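Local structure of K41043 (Homo sapiens, 6KBR) at residues 12-23 with 39-48. The protein probably inhibits serine proteases as a small, disulfide-linked Kazal-type inhibitor, and is bound here to the chain of another protein. Numbering follows the deposited sequence.
Sequences PNCRRYSIHGCN and NECTLCMKIR
One face of the Y17 ring rests on C41 CB, whose sulfur is bonded to C22, and its CD2 nears the C14-C44 disulfide. The case illustrates how a small inhibitor can pin a loop to its helix with cystines and one aromatic ring. From its CB, which meets C41 SG at 3.7 Å, the tyrosine turns its CG anti to its own carbonyl carbon (chi1 -57°), laying the ring against the helix. CG and CD1 rest on C41 CB, a CH-pi contact with that carbon 3.8 Å from the ring centroid; CD2 reaches C44 SG obliquely at 3.9 Å. CE1 continues over C41 CB, CE2 lies loosely by E40 CG, and CZ by C41 N. R16 CG covers the opposite face. At the tip, OH touches E40 CB. Y17 OH also lies 2.5 Å from R16 NH2, close to the guanidinium plane, a bond whose shortness makes its exact length doubtful. The same R16 NH2 forms a salt bridge to E40 OE2 at 3.3 Å, its hydrogen bond weak and bent. Putting an alanine in place of Y17 would probably uncover C41 CB, the sulfurs beside it and E40 CB. Farther along, M45 SD packs against C22 SG at 3.7 Å, and I19 CD1 lies over one face of the R48 guanidinium. At the helix start N39 OD1 caps T42 N. C22 and N23 also extend an antiparallel ladder into the neighbouring protein. Covalent sulfur bridges thus fasten loop to helix, while the two direct polar bonds crossing between them, R16 to E40 and N39 ND2 to N23 O, are weak.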
loop_
_atom_site.group_PDB
_atom_site.type_symbol
_atom_site.label_atom_id
_atom_site.label_comp_id
_atom_site.label_asym_id
_atom_site.label_seq_id
_atom_site.Cartn_x
_atom_site.Cartn_y
_atom_site.Cartn_z
ATOM N N PRO B 12 17.444 -8.203 -14.656
ATOM C CA PRO B 12 17.026 -8.039 -13.249
ATOM C C PRO B 12 17.850 -8.847 -12.233
ATOM O O PRO B 12 18.146 -10.010 -12.466
ATOM C CB PRO B 12 15.553 -8.505 -13.243
ATOM C CG PRO B 12 15.435 -9.394 -14.387
ATOM C CD PRO B 12 16.448 -8.970 -15.404
ATOM N N ASN B 13 18.193 -8.237 -11.102
ATOM C CA ASN B 13 18.886 -8.988 -10.052
ATOM C C ASN B 13 17.841 -9.418 -9.038
ATOM O O ASN B 13 17.419 -8.634 -8.161
ATOM C CB ASN B 13 20.042 -8.217 -9.387
ATOM C CG ASN B 13 20.848 -9.107 -8.439
ATOM O OD1 ASN B 13 20.649 -10.344 -8.363
ATOM N ND2 ASN B 13 21.749 -8.483 -7.695
ATOM N N CYS B 14 17.391 -10.659 -9.203
ATOM C CA CYS B 14 16.303 -11.162 -8.405
ATOM C C CYS B 14 16.758 -11.565 -6.954
ATOM O O CYS B 14 15.935 -11.599 -6.017
ATOM C CB CYS B 14 15.572 -12.250 -9.205
ATOM S SG CYS B 14 14.813 -11.552 -10.726
ATOM N N ARG B 15 18.068 -11.747 -6.757
ATOM C CA ARG B 15 18.642 -12.074 -5.433
ATOM C C ARG B 15 18.439 -10.958 -4.397
ATOM O O ARG B 15 18.545 -11.212 -3.207
ATOM C CB ARG B 15 20.159 -12.403 -5.539
ATOM C CG ARG B 15 20.556 -13.882 -5.770
ATOM C CD ARG B 15 19.616 -14.811 -6.571
ATOM N NE ARG B 15 19.096 -14.287 -7.848
ATOM C CZ ARG B 15 19.806 -14.099 -8.971
ATOM N NH1 ARG B 15 21.120 -14.379 -9.030
ATOM N NH2 ARG B 15 19.194 -13.609 -10.059
ATOM N N ARG B 16 18.155 -9.734 -4.853
ATOM C CA ARG B 16 17.827 -8.620 -3.954
ATOM C C ARG B 16 16.369 -8.656 -3.426
ATOM O O ARG B 16 16.002 -7.799 -2.623
ATOM C CB ARG B 16 18.164 -7.262 -4.612
ATOM C CG ARG B 16 17.079 -6.549 -5.437
ATOM C CD ARG B 16 17.112 -5.015 -5.318
ATOM N NE ARG B 16 17.960 -4.358 -6.329
ATOM C CZ ARG B 16 17.607 -4.050 -7.595
ATOM N NH1 ARG B 16 18.479 -3.441 -8.402
ATOM N NH2 ARG B 16 16.403 -4.342 -8.077
ATOM N N TYR B 17 15.545 -9.609 -3.878
ATOM C CA TYR B 17 14.157 -9.727 -3.393
ATOM C C TYR B 17 13.943 -11.036 -2.707
ATOM O O TYR B 17 14.665 -11.993 -2.968
ATOM C CB TYR B 17 13.128 -9.617 -4.545
ATOM C CG TYR B 17 13.304 -8.339 -5.276
ATOM C CD1 TYR B 17 12.915 -7.113 -4.718
ATOM C CD2 TYR B 17 13.937 -8.319 -6.516
ATOM C CE1 TYR B 17 13.146 -5.911 -5.409
ATOM C CE2 TYR B 17 14.153 -7.139 -7.189
ATOM C CZ TYR B 17 13.759 -5.946 -6.629
ATOM O OH TYR B 17 14.029 -4.793 -7.361
ATOM N N SER B 18 12.905 -11.090 -1.879
ATOM C CA SER B 18 12.406 -12.367 -1.394
ATOM C C SER B 18 11.499 -13.112 -2.396
ATOM O O SER B 18 10.674 -12.523 -3.096
ATOM C CB SER B 18 11.721 -12.185 -0.037
ATOM O OG SER B 18 10.988 -13.329 0.375
ATOM N N ILE B 19 11.625 -14.438 -2.442
ATOM C CA ILE B 19 10.677 -15.261 -3.220
ATOM C C ILE B 19 9.308 -15.333 -2.540
ATOM O O ILE B 19 8.312 -15.753 -3.161
ATOM C CB ILE B 19 11.210 -16.710 -3.472
ATOM C CG1 ILE B 19 11.243 -17.536 -2.171
ATOM C CG2 ILE B 19 12.617 -16.633 -4.116
ATOM C CD1 ILE B 19 11.923 -18.889 -2.278
ATOM N N HIS B 20 9.237 -14.961 -1.265
ATOM C CA HIS B 20 7.997 -15.110 -0.456
ATOM C C HIS B 20 7.049 -13.893 -0.412
ATOM O O HIS B 20 5.952 -13.994 0.142
ATOM C CB HIS B 20 8.375 -15.445 0.997
ATOM C CG HIS B 20 9.195 -16.681 1.103
ATOM N ND1 HIS B 20 10.518 -16.669 1.493
ATOM C CD2 HIS B 20 8.905 -17.953 0.776
ATOM C CE1 HIS B 20 11.003 -17.890 1.427
ATOM N NE2 HIS B 20 10.041 -18.692 1.005
ATOM N N GLY B 21 7.519 -12.734 -0.877
ATOM C CA GLY B 21 6.654 -11.594 -0.957
ATOM C C GLY B 21 7.299 -10.463 -1.719
ATOM O O GLY B 21 8.531 -10.353 -1.756
ATOM N N CYS B 22 6.449 -9.613 -2.280
ATOM C CA CYS B 22 6.850 -8.392 -2.949
ATOM C C CYS B 22 6.030 -7.226 -2.387
ATOM O O CYS B 22 4.809 -7.364 -2.260
ATOM C CB CYS B 22 6.529 -8.502 -4.445
ATOM S SG CYS B 22 7.672 -9.548 -5.325
ATOM N N ASN B 23 6.695 -6.082 -2.106
ATOM C CA ASN B 23 5.999 -4.882 -1.646
ATOM C C ASN B 23 5.042 -4.428 -2.711
ATOM O O ASN B 23 5.205 -4.817 -3.851
ATOM C CB ASN B 23 6.906 -3.765 -1.100
ATOM C CG ASN B 23 7.798 -3.007 -2.146
ATOM O OD1 ASN B 23 8.944 -2.595 -1.753
ATOM N ND2 ASN B 23 7.322 -2.728 -3.368
ATOM N N ASN B 39 6.204 -4.055 -10.509
ATOM C CA ASN B 39 7.497 -3.703 -10.007
ATOM C C ASN B 39 8.490 -4.802 -10.326
ATOM O O ASN B 39 8.094 -5.856 -10.788
ATOM C CB ASN B 39 7.439 -3.404 -8.505
ATOM C CG ASN B 39 6.699 -4.468 -7.717
ATOM O OD1 ASN B 39 6.954 -5.670 -7.859
ATOM N ND2 ASN B 39 5.812 -4.029 -6.846
ATOM N N GLU B 40 9.759 -4.547 -10.102
ATOM C CA GLU B 40 10.798 -5.507 -10.472
ATOM C C GLU B 40 10.681 -6.783 -9.665
ATOM O O GLU B 40 10.978 -7.846 -10.170
ATOM C CB GLU B 40 12.212 -4.919 -10.302
ATOM C CG GLU B 40 13.319 -5.798 -10.927
ATOM C CD GLU B 40 14.636 -4.987 -11.161
ATOM O OE1 GLU B 40 14.558 -3.754 -11.471
ATOM O OE2 GLU B 40 15.715 -5.620 -11.033
ATOM N N CYS B 41 10.264 -6.682 -8.414
ATOM C CA CYS B 41 10.102 -7.842 -7.583
ATOM C C CYS B 41 9.058 -8.786 -8.200
ATOM O O CYS B 41 9.268 -10.019 -8.214
ATOM C CB CYS B 41 9.768 -7.450 -6.149
ATOM S SG CYS B 41 9.564 -8.847 -5.001
ATOM N N THR B 42 8.010 -8.201 -8.784
ATOM C CA THR B 42 6.908 -8.970 -9.405
ATOM C C THR B 42 7.362 -9.700 -10.673
ATOM O O THR B 42 6.957 -10.861 -10.936
ATOM C CB THR B 42 5.710 -8.069 -9.657
ATOM O OG1 THR B 42 5.297 -7.520 -8.397
ATOM C CG2 THR B 42 4.556 -8.809 -10.204
ATOM N N LEU B 43 8.224 -9.025 -11.434
ATOM C CA LEU B 43 8.875 -9.643 -12.587
ATOM C C LEU B 43 9.642 -10.845 -12.123
ATOM O O LEU B 43 9.506 -11.935 -12.684
ATOM C CB LEU B 43 9.822 -8.643 -13.290
ATOM C CG LEU B 43 10.601 -9.130 -14.507
ATOM C CD1 LEU B 43 9.769 -10.005 -15.417
ATOM C CD2 LEU B 43 11.134 -7.961 -15.284
ATOM N N CYS B 44 10.471 -10.643 -11.106
ATOM C CA CYS B 44 11.250 -11.739 -10.504
ATOM C C CYS B 44 10.405 -12.967 -10.053
ATOM O O CYS B 44 10.778 -14.114 -10.288
ATOM C CB CYS B 44 12.119 -11.212 -9.343
ATOM S SG CYS B 44 13.440 -10.163 -9.943
ATOM N N MET B 45 9.249 -12.709 -9.429
ATOM C CA MET B 45 8.309 -13.757 -9.140
ATOM C C MET B 45 7.837 -14.535 -10.446
ATOM O O MET B 45 7.832 -15.746 -10.498
ATOM C CB MET B 45 7.146 -13.170 -8.325
ATOM C CG MET B 45 7.485 -13.085 -6.817
ATOM S SD MET B 45 6.056 -12.808 -5.731
ATOM C CE MET B 45 5.330 -14.450 -5.797
ATOM N N LYS B 46 7.467 -13.821 -11.478
ATOM C CA LYS B 46 7.121 -14.429 -12.773
ATOM C C LYS B 46 8.233 -15.284 -13.316
ATOM O O LYS B 46 7.978 -16.339 -13.807
ATOM C CB LYS B 46 6.746 -13.374 -13.827
ATOM C CG LYS B 46 6.102 -14.004 -15.070
ATOM C CD LYS B 46 4.680 -14.534 -14.819
ATOM C CE LYS B 46 4.302 -15.555 -15.878
ATOM N NZ LYS B 46 4.444 -16.931 -15.278
ATOM N N ILE B 47 9.470 -14.821 -13.193
ATOM C CA ILE B 47 10.644 -15.596 -13.661
ATOM C C ILE B 47 10.622 -16.940 -12.955
ATOM O O ILE B 47 10.731 -18.012 -13.598
ATOM C CB ILE B 47 11.933 -14.779 -13.447
ATOM C CG1 ILE B 47 11.969 -13.624 -14.487
ATOM C CG2 ILE B 47 13.217 -15.675 -13.425
ATOM C CD1 ILE B 47 13.164 -12.743 -14.377
ATOM N N ARG B 48 10.427 -16.870 -11.635
ATOM C CA ARG B 48 10.464 -18.070 -10.797
ATOM C C ARG B 48 9.239 -18.964 -11.081
ATOM O O ARG B 48 9.440 -20.138 -11.315
ATOM C CB ARG B 48 10.595 -17.729 -9.310
ATOM C CG ARG B 48 10.858 -18.975 -8.460
ATOM C CD ARG B 48 11.288 -18.666 -7.020
ATOM N NE ARG B 48 11.366 -19.904 -6.235
ATOM C CZ ARG B 48 10.331 -20.498 -5.612
ATOM N NH1 ARG B 48 9.093 -19.965 -5.647
ATOM N NH2 ARG B 48 10.525 -21.648 -4.927
HETATM O O HOH W 1 10.591 -11.868 -5.685
#